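Local coordinates for protein cellobiose 2-epimerase (Caldibacillus thermoamylovorans, PDB 5ZHB) that catalyses the reversible 2-epimerisation of the reducing-end sugar of cellobiose, turning its glucose into mannose, and probably acts on related disaccharides, at residues His247-Ser252 with Asp275-Ile280; Arg304-Gln309 with Trp352-Glu357; Ala192-Tyr197 with Asp256-Val261. All blocks are in the same frame, centred on the assembly; numbering follows the deposited sequence.

Interaction 1. Residues His247-Ser252 with Asp275-Ile280; sequences HDIEAS and DIAYNI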
loop_
_atom_site.group_PDB
_atom_site.type_symbol
_atom_site.label_atom_id
_atom_site.label_comp_id
_atom_site.label_asym_id
_atom_site.label_seq_id
_atom_site.Cartn_x
_atom_site.Cartn_y
_atom_site.Cartn_z
ATOM N N HIS A 247 -1.461 0.029 -9.719
ATOM C CA HIS A 247 -0.705 -1.113 -9.244
ATOM C C HIS A 247 0.609 -1.268 -10.011
ATOM O O HIS A 247 1.650 -1.555 -9.435
ATOM C CB HIS A 247 -1.477 -2.432 -9.333
ATOM C CG HIS A 247 -2.498 -2.620 -8.272
ATOM N ND1 HIS A 247 -3.823 -2.273 -8.487
ATOM C CD2 HIS A 247 -2.425 -3.175 -7.055
ATOM C CE1 HIS A 247 -4.513 -2.555 -7.379
ATOM N NE2 HIS A 247 -3.687 -3.108 -6.509
ATOM N N ASP A 248 0.565 -1.101 -11.326
ATOM C CA ASP A 248 1.780 -1.296 -12.118
ATOM C C ASP A 248 2.902 -0.363 -11.688
ATOM O O ASP A 248 4.025 -0.783 -11.488
ATOM C CB ASP A 248 1.442 -1.163 -13.591
ATOM C CG ASP A 248 0.677 -2.344 -14.166
ATOM O OD1 ASP A 248 -0.114 -2.953 -13.411
ATOM O OD2 ASP A 248 0.883 -2.654 -15.354
ATOM N N ILE A 249 2.609 0.944 -11.597
ATOM C CA ILE A 249 3.651 1.913 -11.355
ATOM C C ILE A 249 4.127 1.805 -9.908
ATOM O O ILE A 249 5.313 1.980 -9.624
ATOM C CB ILE A 249 3.204 3.327 -11.786
ATOM C CG1 ILE A 249 4.377 4.286 -11.804
ATOM C CG2 ILE A 249 2.034 3.869 -10.952
ATOM C CD1 ILE A 249 5.527 3.830 -12.689
ATOM N N GLU A 250 3.209 1.460 -8.993
ATOM C CA GLU A 250 3.586 1.136 -7.629
ATOM C C GLU A 250 4.540 -0.060 -7.607
ATOM O O GLU A 250 5.583 0.012 -6.978
ATOM C CB GLU A 250 2.308 0.820 -6.845
ATOM C CG GLU A 250 2.575 0.466 -5.381
ATOM C CD GLU A 250 1.311 0.078 -4.610
ATOM O OE1 GLU A 250 0.335 -0.398 -5.242
ATOM O OE2 GLU A 250 1.299 0.276 -3.373
ATOM N N ALA A 251 4.155 -1.158 -8.264
ATOM C CA ALA A 251 4.962 -2.366 -8.311
ATOM C C ALA A 251 6.354 -2.098 -8.881
ATOM O O ALA A 251 7.339 -2.624 -8.370
ATOM C CB ALA A 251 4.264 -3.409 -9.152
ATOM N N SER A 252 6.414 -1.253 -9.924
ATOM C CA SER A 252 7.693 -0.894 -10.521
ATOM C C SER A 252 8.687 -0.516 -9.435
ATOM O O SER A 252 9.766 -1.077 -9.376
ATOM C CB SER A 252 7.541 0.207 -11.532
ATOM O OG SER A 252 8.803 0.645 -12.003
ATOM N N ASP A 275 10.587 -0.950 -17.883
ATOM C CA ASP A 275 9.601 -1.096 -18.945
ATOM C C ASP A 275 8.178 -0.812 -18.453
ATOM O O ASP A 275 7.356 -0.232 -19.173
ATOM C CB ASP A 275 9.744 -2.465 -19.602
ATOM C CG ASP A 275 11.027 -2.658 -20.418
ATOM O OD1 ASP A 275 11.743 -1.657 -20.646
ATOM O OD2 ASP A 275 11.321 -3.806 -20.771
ATOM N N ILE A 276 7.869 -1.249 -17.225
ATOM C CA ILE A 276 6.585 -0.922 -16.631
ATOM C C ILE A 276 6.436 0.604 -16.564
ATOM O O ILE A 276 5.410 1.148 -16.955
ATOM C CB ILE A 276 6.419 -1.593 -15.250
ATOM C CG1 ILE A 276 6.312 -3.141 -15.342
ATOM C CG2 ILE A 276 5.227 -1.015 -14.485
ATOM C CD1 ILE A 276 6.629 -3.825 -14.023
ATOM N N ALA A 277 7.453 1.307 -16.072
ATOM C CA ALA A 277 7.348 2.748 -15.889
ATOM C C ALA A 277 7.124 3.471 -17.220
ATOM O O ALA A 277 6.230 4.317 -17.348
ATOM C CB ALA A 277 8.542 3.253 -15.140
ATOM N N TYR A 278 7.851 3.043 -18.268
ATOM C CA TYR A 278 7.617 3.578 -19.600
ATOM C C TYR A 278 6.198 3.277 -20.047
ATOM O O TYR A 278 5.529 4.116 -20.668
ATOM C CB TYR A 278 8.619 3.055 -20.631
ATOM C CG TYR A 278 9.902 3.863 -20.630
ATOM C CD1 TYR A 278 9.899 5.173 -21.110
ATOM C CD2 TYR A 278 11.103 3.339 -20.172
ATOM C CE1 TYR A 278 11.055 5.933 -21.127
ATOM C CE2 TYR A 278 12.274 4.089 -20.207
ATOM C CZ TYR A 278 12.241 5.389 -20.682
ATOM O OH TYR A 278 13.333 6.206 -20.719
ATOM N N ASN A 279 5.745 2.055 -19.769
ATOM C CA ASN A 279 4.446 1.626 -20.241
ATOM C C ASN A 279 3.353 2.519 -19.645
ATOM O O ASN A 279 2.381 2.908 -20.321
ATOM C CB ASN A 279 4.235 0.141 -19.920
ATOM C CG ASN A 279 3.029 -0.421 -20.619
ATOM O OD1 ASN A 279 2.913 -0.299 -21.846
ATOM N ND2 ASN A 279 2.068 -0.932 -19.867
ATOM N N ILE A 280 3.473 2.798 -18.336
ATOM C CA ILE A 280 2.403 3.520 -17.663
ATOM C C ILE A 280 2.486 5.003 -18.035
ATOM O O ILE A 280 1.449 5.645 -18.147
ATOM C CB ILE A 280 2.402 3.259 -16.141
ATOM C CG1 ILE A 280 2.214 1.752 -15.831
ATOM C CG2 ILE A 280 1.341 4.130 -15.474
ATOM C CD1 ILE A 280 0.910 1.158 -16.329
HETATM O O HOH W 1 2.703 -1.574 -17.134
#
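Ile-276 presses its CG2 methyl against the backbone of the facing helix, 3.2 Å from the carbonyl O of Asp-248, while Ser-252 CB meets the same methyl at 3.9 Å. The branch reaches that spot because CG2 stands anti to the backbone N, whereas the longer CG1 arm leaves beside the N. One turn on, Ile-280 comes across the Asp-248 side chain at about a right angle; its CD1 lies 3.6 Å from Asp-248 CB, so the aliphatic root of the aspartate counts as part of the apolar surface. Ile-249 works from the other helix: with CG1 anti to the backbone N (chi1 -168°), it lays CD1 over the small Ala-277, 3.9 Å from that residue's CB. Small and branched residues thus share the seam, and no direct hydrogen bond joins the two segments.

Polar contacts flank this apolar seam. A water takes a hydrogen bond from Asn-279 ND2 at 2.9 Å and gives one to Asp-248 OD2 at 2.8 Å, linking the two helices. The same OD2 also accepts from the backbone N of Leu-228, which helps to fix the turn of the carboxylate, and Ser-252 OG bonds to the carbonyl O of Val-273 on the partner helix, just ahead of 275-280.

Helices 245-262 and 267-283 form a helical hairpin, their local axes roughly antiparallel, 149° between their directions and 8.8 Å apart at closest approach. This is consistent with the helical-hairpin build of the (alpha/alpha)6 barrel expected for this family. Helix 306-323 packs on this pair through Phe-316, against Ile-249, and Ala-319, against Ala-277; helix 183-199 lies against Ala-251 through Leu-187, and the loop carrying Phe-227 lies against Asp-248 and Asn-279.

Interaction 2. Residues Arg304-Gln309 with Trp352-Glu357; sequences RVWWVQ and WYWSVE
Trp-306 meets the 352-357 segment along much of its length, beginning at CB, which sits 3.3 Å from the carbonyl O of Tyr-353. Its own backbone N donates to the carbonyl O of Trp-354, approaching 25° out of the carbonyl plane. From CB the indole fans out between two other tryptophans. On the pyrrole side, CD1 comes 4.1 Å from Trp-352 CE3, the two side chains crossing at about a right angle. On the benzo side, CE3 passes 3.2 Å from the carbonyl O of Trp-354, which lies at the ring's edge near its plane. Beyond it CZ3 points into the face of the Trp-354 indole, 3.9 Å from CD2. This is an edge-to-face pair, the ring planes inclined at 61°. Trp-354 can offer that face because its CG is anti to the backbone N (chi1 -178°), which brings the indole back from a CB that sets out away from the partner.

Next to the aromatic group the backbones join as a short antiparallel bridge. Arg-304 and Val-356 make the hydrogen-bonded pair, with Arg-304 N to Val-356 O at 2.9 Å and Val-356 N to Arg-304 O at 2.8 Å; Val-305 and Ser-355 form the neighbouring non-hydrogen-bonded pair. Strand 355-356 is thereby added to the edge of the sheet just where strand 299-305 gives way to helix 306-323, with Val-305 as the N-cap residue. The guanidinium of Arg-304 turns elsewhere, to a salt bridge with Asp-288 and a hydrogen bond to Ser-290.

Chemically, the backbone bonds set the register while the indoles supply the apolar bulk. Cation-pi contacts of Trp-306 with Lys-372 and of Trp-354 with Arg-365 suggest that these electron-rich rings also help to accommodate nearby positive charge.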
loop_
_atom_site.group_PDB
_atom_site.type_symbol
_atom_site.label_atom_id
_atom_site.label_comp_id
_atom_site.label_asym_id
_atom_site.label_seq_id
_atom_site.Cartn_x
_atom_site.Cartn_y
_atom_site.Cartn_z
ATOM N N ARG A 304 -9.820 9.799 -11.429
ATOM C CA ARG A 304 -8.514 10.062 -10.860
ATOM C C ARG A 304 -8.530 9.717 -9.369
ATOM O O ARG A 304 -9.159 10.434 -8.586
ATOM C CB ARG A 304 -8.141 11.532 -11.008
ATOM C CG ARG A 304 -7.615 11.945 -12.376
ATOM C CD ARG A 304 -8.749 11.997 -13.413
ATOM N NE ARG A 304 -8.363 12.798 -14.580
ATOM C CZ ARG A 304 -9.113 12.984 -15.669
ATOM N NH1 ARG A 304 -10.219 12.291 -15.843
ATOM N NH2 ARG A 304 -8.701 13.822 -16.597
ATOM N N VAL A 305 -7.907 8.586 -9.020
ATOM C CA VAL A 305 -7.961 8.034 -7.672
ATOM C C VAL A 305 -6.700 8.495 -6.973
ATOM O O VAL A 305 -5.631 8.426 -7.579
ATOM C CB VAL A 305 -8.102 6.497 -7.651
ATOM C CG1 VAL A 305 -8.072 5.930 -6.241
ATOM C CG2 VAL A 305 -9.402 6.046 -8.299
ATOM N N TRP A 306 -6.817 8.903 -5.691
ATOM C CA TRP A 306 -5.730 9.571 -4.993
ATOM C C TRP A 306 -4.458 8.717 -4.964
ATOM O O TRP A 306 -3.367 9.198 -5.320
ATOM C CB TRP A 306 -6.176 10.042 -3.584
ATOM C CG TRP A 306 -5.818 9.106 -2.460
ATOM C CD1 TRP A 306 -4.720 9.218 -1.665
ATOM C CD2 TRP A 306 -6.475 7.893 -2.065
ATOM N NE1 TRP A 306 -4.682 8.189 -0.768
ATOM C CE2 TRP A 306 -5.728 7.347 -0.995
ATOM C CE3 TRP A 306 -7.620 7.221 -2.485
ATOM C CZ2 TRP A 306 -6.059 6.143 -0.377
ATOM C CZ3 TRP A 306 -7.971 6.051 -1.846
ATOM C CH2 TRP A 306 -7.210 5.526 -0.806
ATOM N N TRP A 307 -4.570 7.450 -4.585
ATOM C CA TRP A 307 -3.383 6.626 -4.377
ATOM C C TRP A 307 -2.658 6.352 -5.694
ATOM O O TRP A 307 -1.433 6.246 -5.686
ATOM C CB TRP A 307 -3.687 5.321 -3.621
ATOM C CG TRP A 307 -4.485 4.272 -4.350
ATOM C CD1 TRP A 307 -5.825 4.041 -4.262
ATOM C CD2 TRP A 307 -3.963 3.264 -5.240
ATOM N NE1 TRP A 307 -6.183 2.992 -5.063
ATOM C CE2 TRP A 307 -5.060 2.498 -5.679
ATOM C CE3 TRP A 307 -2.678 2.947 -5.709
ATOM C CZ2 TRP A 307 -4.906 1.420 -6.555
ATOM C CZ3 TRP A 307 -2.528 1.871 -6.559
ATOM C CH2 TRP A 307 -3.632 1.127 -6.993
ATOM N N VAL A 308 -3.434 6.280 -6.793
ATOM C CA VAL A 308 -2.859 6.057 -8.116
ATOM C C VAL A 308 -1.932 7.210 -8.503
ATOM O O VAL A 308 -0.796 6.987 -8.923
ATOM C CB VAL A 308 -3.992 5.828 -9.139
ATOM C CG1 VAL A 308 -3.447 5.807 -10.565
ATOM C CG2 VAL A 308 -4.836 4.599 -8.822
ATOM N N GLN A 309 -2.335 8.443 -8.195
ATOM C CA GLN A 309 -1.555 9.605 -8.568
ATOM C C GLN A 309 -0.231 9.586 -7.814
ATOM O O GLN A 309 0.823 9.808 -8.399
ATOM C CB GLN A 309 -2.299 10.907 -8.288
ATOM C CG GLN A 309 -3.740 10.962 -8.774
ATOM C CD GLN A 309 -3.910 10.610 -10.237
ATOM O OE1 GLN A 309 -3.182 11.106 -11.092
ATOM N NE2 GLN A 309 -4.798 9.673 -10.525
ATOM N N TRP A 352 -7.095 14.800 1.676
ATOM C CA TRP A 352 -7.205 14.560 0.249
ATOM C C TRP A 352 -8.552 13.903 -0.045
ATOM O O TRP A 352 -9.069 13.059 0.684
ATOM C CB TRP A 352 -6.042 13.671 -0.242
ATOM C CG TRP A 352 -4.651 14.261 -0.162
ATOM C CD1 TRP A 352 -4.144 15.189 0.693
ATOM C CD2 TRP A 352 -3.560 13.928 -1.054
ATOM N NE1 TRP A 352 -2.830 15.458 0.407
ATOM C CE2 TRP A 352 -2.444 14.695 -0.668
ATOM C CE3 TRP A 352 -3.439 13.074 -2.152
ATOM C CZ2 TRP A 352 -1.220 14.612 -1.324
ATOM C CZ3 TRP A 352 -2.227 12.997 -2.802
ATOM C CH2 TRP A 352 -1.147 13.771 -2.417
ATOM N N TYR A 353 -9.112 14.237 -1.197
ATOM C CA TYR A 353 -10.268 13.497 -1.664
ATOM C C TYR A 353 -9.882 12.081 -2.091
ATOM O O TYR A 353 -8.749 11.820 -2.488
ATOM C CB TYR A 353 -10.864 14.200 -2.869
ATOM C CG TYR A 353 -11.311 15.624 -2.627
ATOM C CD1 TYR A 353 -12.310 15.926 -1.700
ATOM C CD2 TYR A 353 -10.821 16.649 -3.431
ATOM C CE1 TYR A 353 -12.722 17.240 -1.509
ATOM C CE2 TYR A 353 -11.241 17.954 -3.263
ATOM C CZ TYR A 353 -12.218 18.240 -2.331
ATOM O OH TYR A 353 -12.612 19.531 -2.226
ATOM N N TRP A 354 -10.847 11.170 -1.990
ATOM C CA TRP A 354 -10.670 9.805 -2.429
ATOM C C TRP A 354 -10.351 9.796 -3.922
ATOM O O TRP A 354 -9.416 9.139 -4.382
ATOM C CB TRP A 354 -11.955 9.017 -2.137
ATOM C CG TRP A 354 -11.862 7.560 -2.518
ATOM C CD1 TRP A 354 -11.795 7.066 -3.794
ATOM C CD2 TRP A 354 -11.873 6.412 -1.655
ATOM N NE1 TRP A 354 -11.699 5.704 -3.783
ATOM C CE2 TRP A 354 -11.788 5.271 -2.488
ATOM C CE3 TRP A 354 -11.984 6.236 -0.277
ATOM C CZ2 TRP A 354 -11.796 3.975 -1.984
ATOM C CZ3 TRP A 354 -12.034 4.955 0.221
ATOM C CH2 TRP A 354 -11.948 3.839 -0.623
ATOM N N SER A 355 -11.178 10.512 -4.689
ATOM C CA SER A 355 -11.008 10.543 -6.133
ATOM C C SER A 355 -11.638 11.798 -6.709
ATOM O O SER A 355 -12.370 12.503 -6.007
ATOM C CB SER A 355 -11.543 9.267 -6.773
ATOM O OG SER A 355 -12.918 9.053 -6.502
ATOM N N VAL A 356 -11.316 12.062 -7.976
ATOM C CA VAL A 356 -11.881 13.159 -8.741
ATOM C C VAL A 356 -12.461 12.603 -10.039
ATOM O O VAL A 356 -11.851 11.760 -10.689
ATOM C CB VAL A 356 -10.857 14.270 -9.019
ATOM C CG1 VAL A 356 -11.484 15.394 -9.826
ATOM C CG2 VAL A 356 -10.246 14.786 -7.726
ATOM N N GLU A 357 -13.677 13.040 -10.374
ATOM C CA GLU A 357 -14.331 12.649 -11.618
ATOM C C GLU A 357 -13.710 13.397 -12.806
ATOM O O GLU A 357 -12.949 14.354 -12.618
ATOM C CB GLU A 357 -15.825 12.962 -11.542
ATOM C CG GLU A 357 -16.559 12.316 -10.365
ATOM C CD GLU A 357 -16.496 10.804 -10.335
ATOM O OE1 GLU A 357 -16.603 10.232 -11.436
ATOM O OE2 GLU A 357 -16.316 10.194 -9.256
#

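Interaction 3. Residues Ala192-Tyr197 with Asp256-Val261; sequences AYTNLY and DDALKV
Helices 183-199 and 245-262 run almost parallel where they meet, their local axes 24° apart in direction and 9.6 Å at closest approach, with Thr-194 and Ala-258 bringing their CA atoms to 5.4 Å. Thr-194 fills this close point with both of its branches. OG1 rests against the methyl of Ala-258, 3.5 Å from CB, while CG2 reaches Val-261 CG2 at 3.8 Å. The hydroxyl finds its hydrogen-bond partner in its own helix, at the carbonyl O of Leu-190. One turn later, Val-261 CG1 comes up to the rim of the Tyr-197 ring, near its plane and 3.5 Å from CD2; CG1 stands anti to the backbone N (chi1 162°), which carries it there. A valine in place of Thr-194 would probably deprive the carbonyl O of Leu-190 of its hydroxyl partner. Charges gather beside the seam: Asp-257 pairs with Arg-198, a salt bridge that joins the two helices, and Asp-256 with Lys-260 and Lys-322. No hydrogen bond crosses between the two segments, so they meet through methyl groups and an aromatic edge, consistent with neighbouring helices of one layer of the barrel.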
loop_
_atom_site.group_PDB
_atom_site.type_symbol
_atom_site.label_atom_id
_atom_site.label_comp_id
_atom_site.label_asym_id
_atom_site.label_seq_id
_atom_site.Cartn_x
_atom_site.Cartn_y
_atom_site.Cartn_z
ATOM N N ALA A 192 6.064 -6.033 2.263
ATOM C CA ALA A 192 6.275 -6.318 3.672
ATOM C C ALA A 192 7.621 -7.012 3.910
ATOM O O ALA A 192 8.396 -6.656 4.803
ATOM C CB ALA A 192 5.129 -7.189 4.109
ATOM N N TYR A 193 7.889 -8.017 3.094
ATOM C CA TYR A 193 9.093 -8.817 3.258
ATOM C C TYR A 193 10.344 -8.003 2.964
ATOM O O TYR A 193 11.361 -8.243 3.602
ATOM C CB TYR A 193 9.075 -10.036 2.339
ATOM C CG TYR A 193 8.195 -11.192 2.799
ATOM C CD1 TYR A 193 7.294 -11.056 3.853
ATOM C CD2 TYR A 193 8.279 -12.425 2.165
ATOM C CE1 TYR A 193 6.519 -12.119 4.267
ATOM C CE2 TYR A 193 7.511 -13.501 2.575
ATOM C CZ TYR A 193 6.642 -13.354 3.645
ATOM O OH TYR A 193 5.858 -14.421 4.017
ATOM N N THR A 194 10.279 -7.075 1.993
ATOM C CA THR A 194 11.369 -6.124 1.782
ATOM C C THR A 194 11.728 -5.406 3.083
ATOM O O THR A 194 12.914 -5.295 3.437
ATOM C CB THR A 194 11.004 -5.116 0.701
ATOM O OG1 THR A 194 10.786 -5.931 -0.442
ATOM C CG2 THR A 194 12.113 -4.126 0.394
ATOM N N ASN A 195 10.707 -4.938 3.807
ATOM C CA ASN A 195 10.912 -4.164 5.027
ATOM C C ASN A 195 11.439 -5.054 6.154
ATOM O O ASN A 195 12.246 -4.597 6.996
ATOM C CB ASN A 195 9.650 -3.376 5.383
ATOM C CG ASN A 195 9.945 -1.997 5.911
ATOM O OD1 ASN A 195 10.785 -1.270 5.354
ATOM N ND2 ASN A 195 9.274 -1.606 6.991
ATOM N N LEU A 196 10.996 -6.314 6.161
ATOM C CA LEU A 196 11.423 -7.271 7.174
ATOM C C LEU A 196 12.920 -7.530 6.989
ATOM O O LEU A 196 13.680 -7.545 7.960
ATOM C CB LEU A 196 10.589 -8.549 7.100
ATOM C CG LEU A 196 10.917 -9.649 8.122
ATOM C CD1 LEU A 196 10.867 -9.176 9.572
ATOM C CD2 LEU A 196 9.996 -10.831 7.950
ATOM N N TYR A 197 13.347 -7.681 5.729
ATOM C CA TYR A 197 14.738 -8.005 5.435
ATOM C C TYR A 197 15.649 -6.835 5.814
ATOM O O TYR A 197 16.791 -7.051 6.213
ATOM C CB TYR A 197 14.865 -8.420 3.969
ATOM C CG TYR A 197 16.240 -8.986 3.664
ATOM C CD1 TYR A 197 16.537 -10.320 3.914
ATOM C CD2 TYR A 197 17.269 -8.150 3.240
ATOM C CE1 TYR A 197 17.810 -10.823 3.688
ATOM C CE2 TYR A 197 18.534 -8.647 2.970
ATOM C CZ TYR A 197 18.802 -9.982 3.208
ATOM O OH TYR A 197 20.055 -10.442 2.963
ATOM N N ASP A 256 11.638 -2.688 -7.360
ATOM C CA ASP A 256 12.991 -2.148 -7.406
ATOM C C ASP A 256 13.590 -2.061 -6.004
ATOM O O ASP A 256 14.749 -2.414 -5.780
ATOM C CB ASP A 256 13.043 -0.771 -8.053
ATOM C CG ASP A 256 14.393 -0.418 -8.664
ATOM O OD1 ASP A 256 15.183 -1.347 -8.897
ATOM O OD2 ASP A 256 14.652 0.777 -8.859
ATOM N N ASP A 257 12.791 -1.605 -5.030
ATOM C CA ASP A 257 13.263 -1.594 -3.664
ATOM C C ASP A 257 13.626 -2.997 -3.209
ATOM O O ASP A 257 14.587 -3.155 -2.459
ATOM C CB ASP A 257 12.260 -1.009 -2.686
ATOM C CG ASP A 257 12.436 0.463 -2.393
ATOM O OD1 ASP A 257 13.179 1.138 -3.136
ATOM O OD2 ASP A 257 11.868 0.895 -1.393
ATOM N N ALA A 258 12.871 -4.004 -3.657
ATOM C CA ALA A 258 13.154 -5.382 -3.255
ATOM C C ALA A 258 14.503 -5.826 -3.855
ATOM O O ALA A 258 15.354 -6.403 -3.166
ATOM C CB ALA A 258 12.023 -6.289 -3.690
ATOM N N LEU A 259 14.705 -5.477 -5.129
ATOM C CA LEU A 259 15.993 -5.658 -5.791
ATOM C C LEU A 259 17.136 -5.008 -5.016
ATOM O O LEU A 259 18.161 -5.657 -4.796
ATOM C CB LEU A 259 15.905 -5.157 -7.227
ATOM C CG LEU A 259 14.977 -5.937 -8.151
ATOM C CD1 LEU A 259 14.965 -5.274 -9.530
ATOM C CD2 LEU A 259 15.337 -7.403 -8.232
ATOM N N LYS A 260 16.984 -3.737 -4.627
ATOM C CA LYS A 260 18.047 -2.992 -3.974
ATOM C C LYS A 260 18.387 -3.569 -2.598
ATOM O O LYS A 260 19.571 -3.685 -2.245
ATOM C CB LYS A 260 17.697 -1.508 -3.802
ATOM C CG LYS A 260 17.530 -0.690 -5.075
ATOM C CD LYS A 260 16.662 0.557 -4.912
ATOM C CE LYS A 260 16.352 1.162 -6.229
ATOM N NZ LYS A 260 15.417 2.294 -6.224
ATOM N N VAL A 261 17.360 -3.892 -1.794
ATOM C CA VAL A 261 17.557 -4.375 -0.428
ATOM C C VAL A 261 18.247 -5.739 -0.427
ATOM O O VAL A 261 19.008 -6.061 0.482
ATOM C CB VAL A 261 16.191 -4.399 0.291
ATOM C CG1 VAL A 261 16.169 -5.257 1.540
ATOM C CG2 VAL A 261 15.685 -2.997 0.604
#

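Overall arrangement
Followed from the N terminus, the chain first lays down 192-197 on helix 183-199, passes through helix 203-220 and two short strands, and returns on helix 245-262, where interaction 3 closes a loop of 58 residues. Interaction 1 opens on that same helix before 256-261 is reached, so the two cross, and it closes a short hairpin with helix 267-283. Interaction 2 follows in series, joining the start of helix 306-323 to strand 355-356 beyond helix 326-343. It touches interaction 1 where Trp-307 packs on His-247 and Glu-250, but stays about 15 Å from interaction 3 at the nearest atoms. Helix 245-262 is thus tied to a neighbour in sequence, an earlier helix and a later one.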